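Local coordinates for protein nicotinate-nucleotide diphosphorylase (Carboxylating) (Streptococcus pyogenes GA06023, PDB 5HUO) that probably converts quinolinate and phosphoribosyl pyrophosphate into nicotinate mononucleotide, releasing carbon dioxide and diphosphate on the way to NAD(+), at residues Asp39-Ala44 against Arg171-Tyr176. Residues are numbered along the deposited sequence; the frame is centred on the assembly and turned at random.
Sequences DDTLKA and RLFEKY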
ATOM      1  N   ASP A  39      -6.337  12.562  -1.580  1.00 99.01           N
ATOM      2  CA  ASP A  39      -5.061  12.540  -0.864  1.00 99.84           C
ATOM      3  C   ASP A  39      -4.033  11.507  -1.347  1.00 99.73           C
ATOM      4  O   ASP A  39      -2.882  11.861  -1.558  1.00 99.08           O
ATOM      5  CB  ASP A  39      -5.274  12.384   0.622  1.00102.40           C
ATOM      6  CG  ASP A  39      -5.630  13.687   1.311  1.00103.11           C
ATOM      7  OD1 ASP A  39      -5.968  14.689   0.645  1.00101.69           O
ATOM      8  OD2 ASP A  39      -5.600  13.686   2.581  1.00105.65           O
ATOM      9  N   ASP A  40      -4.418  10.237  -1.493  1.00100.72           N
ATOM     10  CA  ASP A  40      -3.433   9.209  -1.877  1.00101.36           C
ATOM     11  C   ASP A  40      -2.813   9.488  -3.201  1.00 99.44           C
ATOM     12  O   ASP A  40      -1.614   9.301  -3.373  1.00 99.55           O
ATOM     13  CB  ASP A  40      -4.022   7.827  -1.881  1.00104.39           C
ATOM     14  CG  ASP A  40      -4.229   7.286  -0.483  1.00109.75           C
ATOM     15  OD1 ASP A  40      -3.451   7.645   0.455  1.00113.00           O
ATOM     16  OD2 ASP A  40      -5.211   6.524  -0.296  1.00114.18           O
ATOM     17  N   THR A  41      -3.623   9.986  -4.122  1.00 97.94           N
ATOM     18  CA  THR A  41      -3.182  10.344  -5.488  1.00 96.45           C
ATOM     19  C   THR A  41      -2.208  11.512  -5.485  1.00 95.31           C
ATOM     20  O   THR A  41      -1.165  11.479  -6.154  1.00 94.94           O
ATOM     21  CB  THR A  41      -4.388  10.761  -6.357  1.00 95.56           C
ATOM     22  OG1 THR A  41      -5.315   9.710  -6.438  1.00 96.65           O
ATOM     23  CG2 THR A  41      -3.980  11.106  -7.708  1.00 94.68           C
ATOM     24  N   LEU A  42      -2.529  12.543  -4.711  1.00 95.09           N
ATOM     25  CA  LEU A  42      -1.631  13.720  -4.605  1.00 94.44           C
ATOM     26  C   LEU A  42      -0.304  13.404  -3.909  1.00 95.18           C
ATOM     27  O   LEU A  42       0.747  13.819  -4.347  1.00 94.54           O
ATOM     28  CB  LEU A  42      -2.291  14.874  -3.882  1.00 94.71           C
ATOM     29  CG  LEU A  42      -3.653  15.417  -4.345  1.00 94.40           C
ATOM     30  CD1 LEU A  42      -3.816  16.842  -3.900  1.00 94.87           C
ATOM     31  CD2 LEU A  42      -3.868  15.332  -5.801  1.00 93.34           C
ATOM     32  N   LYS A  43      -0.367  12.593  -2.861  1.00 96.82           N
ATOM     33  CA  LYS A  43       0.850  12.132  -2.234  1.00 98.34           C
ATOM     34  C   LYS A  43       1.741  11.415  -3.246  1.00 97.57           C
ATOM     35  O   LYS A  43       2.951  11.621  -3.284  1.00 97.48           O
ATOM     36  CB  LYS A  43       0.572  11.221  -1.068  1.00102.89           C
ATOM     37  CG  LYS A  43       0.125  12.004   0.133  1.00106.80           C
ATOM     38  CD  LYS A  43       0.139  11.128   1.380  1.00112.97           C
ATOM     39  CE  LYS A  43      -1.220  11.033   2.021  1.00115.88           C
ATOM     40  NZ  LYS A  43      -1.036  10.625   3.434  1.00122.24           N
ATOM     41  N   ALA A  44       1.144  10.511  -4.006  1.00 97.73           N
ATOM     42  CA  ALA A  44       1.905   9.734  -4.945  1.00 98.02           C
ATOM     43  C   ALA A  44       2.594  10.667  -5.907  1.00 96.32           C
ATOM     44  O   ALA A  44       3.734  10.437  -6.335  1.00 96.59           O
ATOM     45  CB  ALA A  44       1.008   8.739  -5.661  1.00 98.76           C
ATOM     46  N   ARG A 171      -9.568   9.060 -13.323  1.00 89.84           N
ATOM     47  CA  ARG A 171     -10.952   9.155 -13.799  1.00 89.65           C
ATOM     48  C   ARG A 171     -11.842  10.058 -12.931  1.00 89.40           C
ATOM     49  O   ARG A 171     -12.531  10.911 -13.417  1.00 89.05           O
ATOM     50  CB  ARG A 171     -11.610   7.774 -13.920  1.00 90.28           C
ATOM     51  CG  ARG A 171     -12.978   7.843 -14.494  1.00 90.23           C
ATOM     52  CD  ARG A 171     -13.467   6.483 -14.879  1.00 90.92           C
ATOM     53  NE  ARG A 171     -12.757   5.945 -16.018  1.00 91.10           N
ATOM     54  CZ  ARG A 171     -12.806   4.667 -16.408  1.00 91.83           C
ATOM     55  NH1 ARG A 171     -13.486   3.755 -15.749  1.00 92.43           N
ATOM     56  NH2 ARG A 171     -12.116   4.255 -17.462  1.00 92.06           N
ATOM     57  N   LEU A 172     -11.747   9.860 -11.652  1.00 89.72           N
ATOM     58  CA  LEU A 172     -12.448  10.670 -10.702  1.00 89.66           C
ATOM     59  C   LEU A 172     -12.284  12.160 -10.925  1.00 89.07           C
ATOM     60  O   LEU A 172     -13.242  12.937 -10.780  1.00 88.96           O
ATOM     61  CB  LEU A 172     -11.889  10.344  -9.328  1.00 90.18           C
ATOM     62  CG  LEU A 172     -12.550  10.967  -8.145  1.00 90.39           C
ATOM     63  CD1 LEU A 172     -13.935  10.307  -7.963  1.00 90.80           C
ATOM     64  CD2 LEU A 172     -11.698  10.677  -6.955  1.00 91.00           C
ATOM     65  N   PHE A 173     -11.064  12.556 -11.204  1.00 88.85           N
ATOM     66  CA  PHE A 173     -10.687  13.980 -11.279  1.00 88.42           C
ATOM     67  C   PHE A 173     -11.202  14.519 -12.605  1.00 88.05           C
ATOM     68  O   PHE A 173     -11.708  15.633 -12.690  1.00 87.85           O
ATOM     69  CB  PHE A 173      -9.158  14.206 -11.222  1.00 88.44           C
ATOM     70  CG  PHE A 173      -8.504  13.854  -9.911  1.00 88.96           C
ATOM     71  CD1 PHE A 173      -8.169  12.577  -9.609  1.00 89.52           C
ATOM     72  CD2 PHE A 173      -8.162  14.809  -9.016  1.00 89.05           C
ATOM     73  CE1 PHE A 173      -7.572  12.252  -8.395  1.00 90.20           C
ATOM     74  CE2 PHE A 173      -7.593  14.486  -7.801  1.00 89.70           C
ATOM     75  CZ  PHE A 173      -7.302  13.202  -7.482  1.00 90.29           C
ATOM     76  N   GLU A 174     -11.063  13.732 -13.634  1.00 88.09           N
ATOM     77  CA  GLU A 174     -11.507  14.119 -14.971  1.00 87.93           C
ATOM     78  C   GLU A 174     -13.021  14.190 -15.028  1.00 88.08           C
ATOM     79  O   GLU A 174     -13.585  15.098 -15.576  1.00 88.00           O
ATOM     80  CB  GLU A 174     -10.934  13.176 -16.018  1.00 88.12           C
ATOM     81  CG  GLU A 174      -9.406  13.258 -16.034  1.00 88.10           C
ATOM     82  CD  GLU A 174      -8.755  12.442 -17.129  1.00 88.39           C
ATOM     83  OE1 GLU A 174      -9.369  11.457 -17.651  1.00 88.71           O
ATOM     84  OE2 GLU A 174      -7.603  12.773 -17.492  1.00 88.42           O
ATOM     85  N   LYS A 175     -13.685  13.258 -14.383  1.00 88.40           N
ATOM     86  CA  LYS A 175     -15.157  13.267 -14.350  1.00 88.70           C
ATOM     87  C   LYS A 175     -15.594  14.558 -13.699  1.00 88.59           C
ATOM     88  O   LYS A 175     -16.601  15.151 -14.083  1.00 88.78           O
ATOM     89  CB  LYS A 175     -15.695  12.057 -13.604  1.00 89.18           C
ATOM     90  CG  LYS A 175     -15.426  10.750 -14.359  1.00 89.45           C
ATOM     91  CD  LYS A 175     -16.605  10.329 -15.237  1.00 89.86           C
ATOM     92  CE  LYS A 175     -16.213   9.181 -16.152  1.00 90.16           C
ATOM     93  NZ  LYS A 175     -17.359   8.666 -16.946  1.00 90.74           N
ATOM     94  N   TYR A 176     -14.879  14.954 -12.650  1.00 88.45           N
ATOM     95  CA  TYR A 176     -15.250  16.124 -11.878  1.00 88.47           C
ATOM     96  C   TYR A 176     -15.138  17.347 -12.804  1.00 88.21           C
ATOM     97  O   TYR A 176     -16.050  18.179 -12.843  1.00 88.44           O
ATOM     98  CB  TYR A 176     -14.360  16.265 -10.617  1.00 88.49           C
ATOM     99  CG  TYR A 176     -14.443  17.613  -9.929  1.00 88.53           C
ATOM    100  CD1 TYR A 176     -15.582  17.994  -9.216  1.00 88.96           C
ATOM    101  CD2 TYR A 176     -13.396  18.542 -10.046  1.00 88.24           C
ATOM    102  CE1 TYR A 176     -15.676  19.252  -8.626  1.00 89.11           C
ATOM    103  CE2 TYR A 176     -13.475  19.770  -9.409  1.00 88.39           C
ATOM    104  CZ  TYR A 176     -14.644  20.124  -8.722  1.00 88.83           C
ATOM    105  OH  TYR A 176     -14.753  21.359  -8.172  1.00 89.08           O
TER
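Phe173 reaches from one helix to meet Thr41 and Leu42 on another, a small buried apolar contact that joins the two domains of this NadC-type phosphoribosyltransferase. Segment 171-176 starts a helix of the C-terminal domain, an open alpha/beta barrel, while segment 39-44 lies on the N-terminal helix 35-49, which packs against helix 82-92. The backbones stay well apart, with the CA atoms of Thr41 and Phe173 10.2 Å from each other, and the Phe173 side chain covers about half of that gap. Phe173 CG sits anti to the residue's own carbonyl carbon (chi1 -67°), which sends the ring out toward helix 35-49. Thr41 comes from the opposite direction and meets the far end of the ring, CE1 and CZ, obliquely. Thr41 CB is 4.0 Å from Phe173 CZ, and Thr41 OG1 also touches this end, 3.9 Å from Phe173 CE1. The CB of Leu42 points to one side of the contact, but the end of its side chain comes nearer, with CD2 4.3 Å from Phe173 CE2. Helix 122-153 backs the contact: Phe135 packs on Thr41 and Leu42, Leu139 on Phe173. Leu42 also packs against Val88 and Leu91 of helix 82-92. The assembly closes in around the same helices, for the carbonyl oxygen of Thr41 accepts a hydrogen bond from Asn169 of a second subunit, and Arg171 forms a salt bridge with Asp49 of that subunit. Between the two segments, the closest approach is that of the Thr41 methyl, which the first torsion sets anti to the backbone N: CG2 lies 3.8 Å from Phe173 CE1.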